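PDB 6NYR: Crov588 from Cafeteriavirus, which is of unknown function but builds a ring-shaped leucine-rich-repeat solenoid from tandem FNIP repeats, a form that may suit binding of other macromolecules. Local coordinates for residues A[539-550]-A[561-572]. Residues are numbered along the deposited sequence; the frame is centred on the assembly and turned at random.
Sequences LTHLTFGTCFNQ and LTHLEFGPKFNQ
His-541 to Thr-543 and His-563 to Glu-565 pair as parallel strands, axes 4.9 Å apart and practically parallel, in a ladder running from Thr-540 O to the nearly straight bond of Phe-544 N to Glu-565 O (177° at the hydrogen). Thr-540 O begins it as a double acceptor: His-563 N (2.8 Å) comes almost head-on to the carbonyl, while Thr-562 N arrives well off that line. On the face carrying His-541, Thr-543 and the extended Glu-565, the two imidazoles form an offset stack, centroids 4.1 Å apart and planes at 16°. His-541 NE2 sits over the centre of the His-563 ring, whose own CB rests on the face of His-541. Each ring is steadied at its edge by the preceding threonine, ND1 of His-563 lying 2.6 Å from OG1 of Thr-562, and His-519 continues the stack on the preceding coil. On the opposite face Leu-542 CD2 meets Leu-564 CD1 at 3.9 Å, and just before the strands Leu-561 CD1 fits against Leu-539 CD2 and Leu-542 CB. Beyond the strands, the Phe-544 and Phe-566 rings run near parallel but slid apart, touching CD2 to CD1 at 3.6 Å, and Phe-548 lies alongside Phe-570. With CG swung anti to the backbone N (chi1 -169°), Asn-549 sends OD1 to the next turn, where Asn-571 N (2.7 Å) and Gln-572 NE2 (3.2 Å) reach it from opposite faces of its amide plane. Asn-571 OD1 repeats this grip on Asn-593 and Gln-594. Histidine on histidine, leucine on leucine and phenylalanine beside phenylalanine at equivalent positions mark successive coils of a leucine-rich-repeat solenoid: backbone bonds and an asparagine ladder join them, leucines and phenylalanines fill the interior, and polar side chains line the strand surface facing the centre of the ring.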
# COMPACT_ATOMS: atom_id res chain seq x y z
N LEU A 539 10.10 30.51 -1.83
CA LEU A 539 10.43 29.13 -2.18
C LEU A 539 11.20 28.45 -1.07
O LEU A 539 12.24 28.95 -0.61
CB LEU A 539 11.24 29.11 -3.48
CG LEU A 539 11.37 27.76 -4.18
CD1 LEU A 539 10.08 27.39 -4.89
CD2 LEU A 539 12.54 27.79 -5.16
N THR A 540 10.69 27.30 -0.63
CA THR A 540 11.32 26.50 0.41
C THR A 540 11.93 25.20 -0.11
O THR A 540 12.88 24.70 0.50
CB THR A 540 10.29 26.13 1.49
OG1 THR A 540 9.26 25.31 0.92
CG2 THR A 540 9.68 27.38 2.10
N HIS A 541 11.43 24.67 -1.22
CA HIS A 541 11.86 23.37 -1.73
C HIS A 541 12.28 23.53 -3.19
O HIS A 541 11.48 24.00 -4.01
CB HIS A 541 10.75 22.33 -1.59
CG HIS A 541 10.50 21.92 -0.17
ND1 HIS A 541 9.93 22.77 0.76
CD2 HIS A 541 10.74 20.76 0.48
CE1 HIS A 541 9.83 22.14 1.92
NE2 HIS A 541 10.32 20.92 1.77
N LEU A 542 13.52 23.16 -3.49
CA LEU A 542 14.05 23.26 -4.85
C LEU A 542 14.74 21.94 -5.19
O LEU A 542 15.67 21.53 -4.49
CB LEU A 542 15.03 24.43 -4.97
CG LEU A 542 15.63 24.65 -6.36
CD1 LEU A 542 14.53 24.94 -7.38
CD2 LEU A 542 16.65 25.78 -6.35
N THR A 543 14.28 21.29 -6.25
CA THR A 543 14.83 20.02 -6.69
C THR A 543 15.27 20.14 -8.14
O THR A 543 14.46 20.44 -9.02
CB THR A 543 13.80 18.89 -6.54
OG1 THR A 543 13.57 18.64 -5.15
CG2 THR A 543 14.29 17.62 -7.22
N PHE A 544 16.56 19.90 -8.39
CA PHE A 544 17.08 19.92 -9.74
C PHE A 544 17.02 18.52 -10.34
O PHE A 544 17.16 17.51 -9.64
CB PHE A 544 18.52 20.44 -9.77
CG PHE A 544 18.62 21.92 -9.59
CD1 PHE A 544 18.24 22.78 -10.61
CD2 PHE A 544 19.08 22.46 -8.40
CE1 PHE A 544 18.32 24.14 -10.45
CE2 PHE A 544 19.16 23.83 -8.24
CZ PHE A 544 18.78 24.66 -9.26
N GLY A 545 16.83 18.47 -11.66
CA GLY A 545 16.70 17.22 -12.38
C GLY A 545 18.03 16.65 -12.82
O GLY A 545 19.11 17.12 -12.44
N THR A 546 17.95 15.64 -13.69
CA THR A 546 19.14 14.91 -14.12
C THR A 546 20.22 15.85 -14.63
O THR A 546 21.37 15.79 -14.17
CB THR A 546 18.76 13.91 -15.21
OG1 THR A 546 17.87 12.92 -14.68
CG2 THR A 546 20.01 13.23 -15.78
N CYS A 547 19.88 16.74 -15.56
CA CYS A 547 20.89 17.40 -16.36
C CYS A 547 21.39 18.74 -15.81
O CYS A 547 22.41 19.23 -16.29
CB CYS A 547 20.37 17.64 -17.78
SG CYS A 547 20.24 16.15 -18.79
N PHE A 548 20.70 19.35 -14.85
CA PHE A 548 21.09 20.69 -14.45
C PHE A 548 22.54 20.70 -13.97
O PHE A 548 22.87 20.07 -12.95
CB PHE A 548 20.19 21.24 -13.34
CG PHE A 548 20.64 22.58 -12.83
CD1 PHE A 548 20.35 23.74 -13.54
CD2 PHE A 548 21.38 22.69 -11.67
CE1 PHE A 548 20.77 24.98 -13.08
CE2 PHE A 548 21.81 23.92 -11.21
CZ PHE A 548 21.50 25.06 -11.91
N ASN A 549 23.40 21.43 -14.68
CA ASN A 549 24.80 21.56 -14.29
C ASN A 549 25.32 22.96 -14.64
O ASN A 549 26.28 23.14 -15.37
CB ASN A 549 25.66 20.49 -14.96
CG ASN A 549 27.07 20.43 -14.38
OD1 ASN A 549 27.30 20.82 -13.23
ND2 ASN A 549 28.02 19.95 -15.18
N GLN A 550 24.66 23.98 -14.10
CA GLN A 550 25.09 25.36 -14.26
C GLN A 550 25.63 25.88 -12.94
O GLN A 550 25.21 25.45 -11.86
CB GLN A 550 23.95 26.26 -14.74
CG GLN A 550 23.41 25.88 -16.10
CD GLN A 550 24.49 25.84 -17.16
OE1 GLN A 550 25.20 26.82 -17.38
NE2 GLN A 550 24.63 24.69 -17.81
N LEU A 561 14.78 29.51 1.27
CA LEU A 561 14.95 28.11 0.89
C LEU A 561 15.43 27.28 2.07
O LEU A 561 16.38 27.65 2.77
CB LEU A 561 15.94 28.00 -0.26
CG LEU A 561 15.86 26.74 -1.12
CD1 LEU A 561 14.65 26.79 -2.04
CD2 LEU A 561 17.14 26.55 -1.91
N THR A 562 14.77 26.15 2.29
CA THR A 562 15.14 25.22 3.35
C THR A 562 15.63 23.88 2.83
O THR A 562 16.50 23.26 3.46
CB THR A 562 13.94 24.97 4.28
OG1 THR A 562 12.82 24.52 3.50
CG2 THR A 562 13.56 26.24 5.02
N HIS A 563 15.12 23.42 1.68
CA HIS A 563 15.41 22.09 1.16
C HIS A 563 15.92 22.21 -0.26
O HIS A 563 15.20 22.67 -1.15
CB HIS A 563 14.15 21.21 1.20
CG HIS A 563 13.64 20.96 2.58
ND1 HIS A 563 13.24 21.98 3.42
CD2 HIS A 563 13.46 19.81 3.27
CE1 HIS A 563 12.85 21.46 4.58
NE2 HIS A 563 12.97 20.15 4.51
N LEU A 564 17.17 21.80 -0.48
CA LEU A 564 17.80 21.87 -1.79
C LEU A 564 18.34 20.50 -2.18
O LEU A 564 19.12 19.90 -1.44
CB LEU A 564 18.93 22.90 -1.80
CG LEU A 564 19.74 23.00 -3.09
CD1 LEU A 564 18.84 23.28 -4.29
CD2 LEU A 564 20.81 24.08 -2.96
N GLU A 565 17.93 20.02 -3.35
CA GLU A 565 18.40 18.74 -3.89
C GLU A 565 18.95 18.97 -5.29
O GLU A 565 18.21 19.36 -6.20
CB GLU A 565 17.27 17.71 -3.92
CG GLU A 565 17.69 16.37 -4.52
CD GLU A 565 16.58 15.33 -4.50
OE1 GLU A 565 15.52 15.60 -3.89
OE2 GLU A 565 16.75 14.26 -5.12
N PHE A 566 20.26 18.75 -5.44
CA PHE A 566 20.89 18.73 -6.76
C PHE A 566 20.74 17.35 -7.39
O PHE A 566 20.64 16.33 -6.71
CB PHE A 566 22.37 19.09 -6.66
CG PHE A 566 22.62 20.53 -6.33
CD1 PHE A 566 22.33 21.52 -7.25
CD2 PHE A 566 23.16 20.89 -5.11
CE1 PHE A 566 22.56 22.84 -6.95
CE2 PHE A 566 23.39 22.22 -4.81
CZ PHE A 566 23.09 23.19 -5.73
N GLY A 567 20.75 17.33 -8.72
CA GLY A 567 20.57 16.10 -9.46
C GLY A 567 21.86 15.40 -9.82
O GLY A 567 22.96 15.87 -9.52
N PRO A 568 21.74 14.26 -10.51
CA PRO A 568 22.92 13.46 -10.86
C PRO A 568 24.11 14.24 -11.41
O PRO A 568 25.24 14.03 -10.96
CB PRO A 568 22.37 12.48 -11.91
CG PRO A 568 20.94 12.26 -11.48
CD PRO A 568 20.48 13.55 -10.81
N LYS A 569 23.88 15.11 -12.39
CA LYS A 569 24.97 15.70 -13.16
C LYS A 569 25.50 17.02 -12.61
O LYS A 569 26.46 17.56 -13.17
CB LYS A 569 24.53 15.89 -14.62
CG LYS A 569 24.56 14.63 -15.46
CD LYS A 569 24.54 14.92 -16.95
CE LYS A 569 24.74 13.64 -17.76
NZ LYS A 569 23.78 13.49 -18.89
N PHE A 570 24.91 17.57 -11.55
CA PHE A 570 25.39 18.84 -11.03
C PHE A 570 26.79 18.66 -10.45
O PHE A 570 27.00 17.82 -9.56
CB PHE A 570 24.45 19.41 -9.98
CG PHE A 570 24.98 20.66 -9.32
CD1 PHE A 570 24.84 21.90 -9.93
CD2 PHE A 570 25.65 20.58 -8.11
CE1 PHE A 570 25.35 23.04 -9.33
CE2 PHE A 570 26.15 21.73 -7.50
CZ PHE A 570 26.00 22.95 -8.12
N ASN A 571 27.75 19.44 -10.94
CA ASN A 571 29.13 19.34 -10.46
C ASN A 571 29.85 20.68 -10.63
O ASN A 571 30.84 20.81 -11.34
CB ASN A 571 29.85 18.22 -11.20
CG ASN A 571 31.21 17.90 -10.61
OD1 ASN A 571 31.44 18.10 -9.41
ND2 ASN A 571 32.13 17.42 -11.44
N GLN A 572 29.34 21.71 -9.96
CA GLN A 572 29.91 23.04 -10.02
C GLN A 572 30.40 23.49 -8.65
O GLN A 572 29.86 23.10 -7.62
CB GLN A 572 28.90 24.07 -10.55
CG GLN A 572 28.43 23.81 -11.97
CD GLN A 572 29.55 23.90 -12.98
OE1 GLN A 572 30.42 24.77 -12.89
NE2 GLN A 572 29.54 23.00 -13.96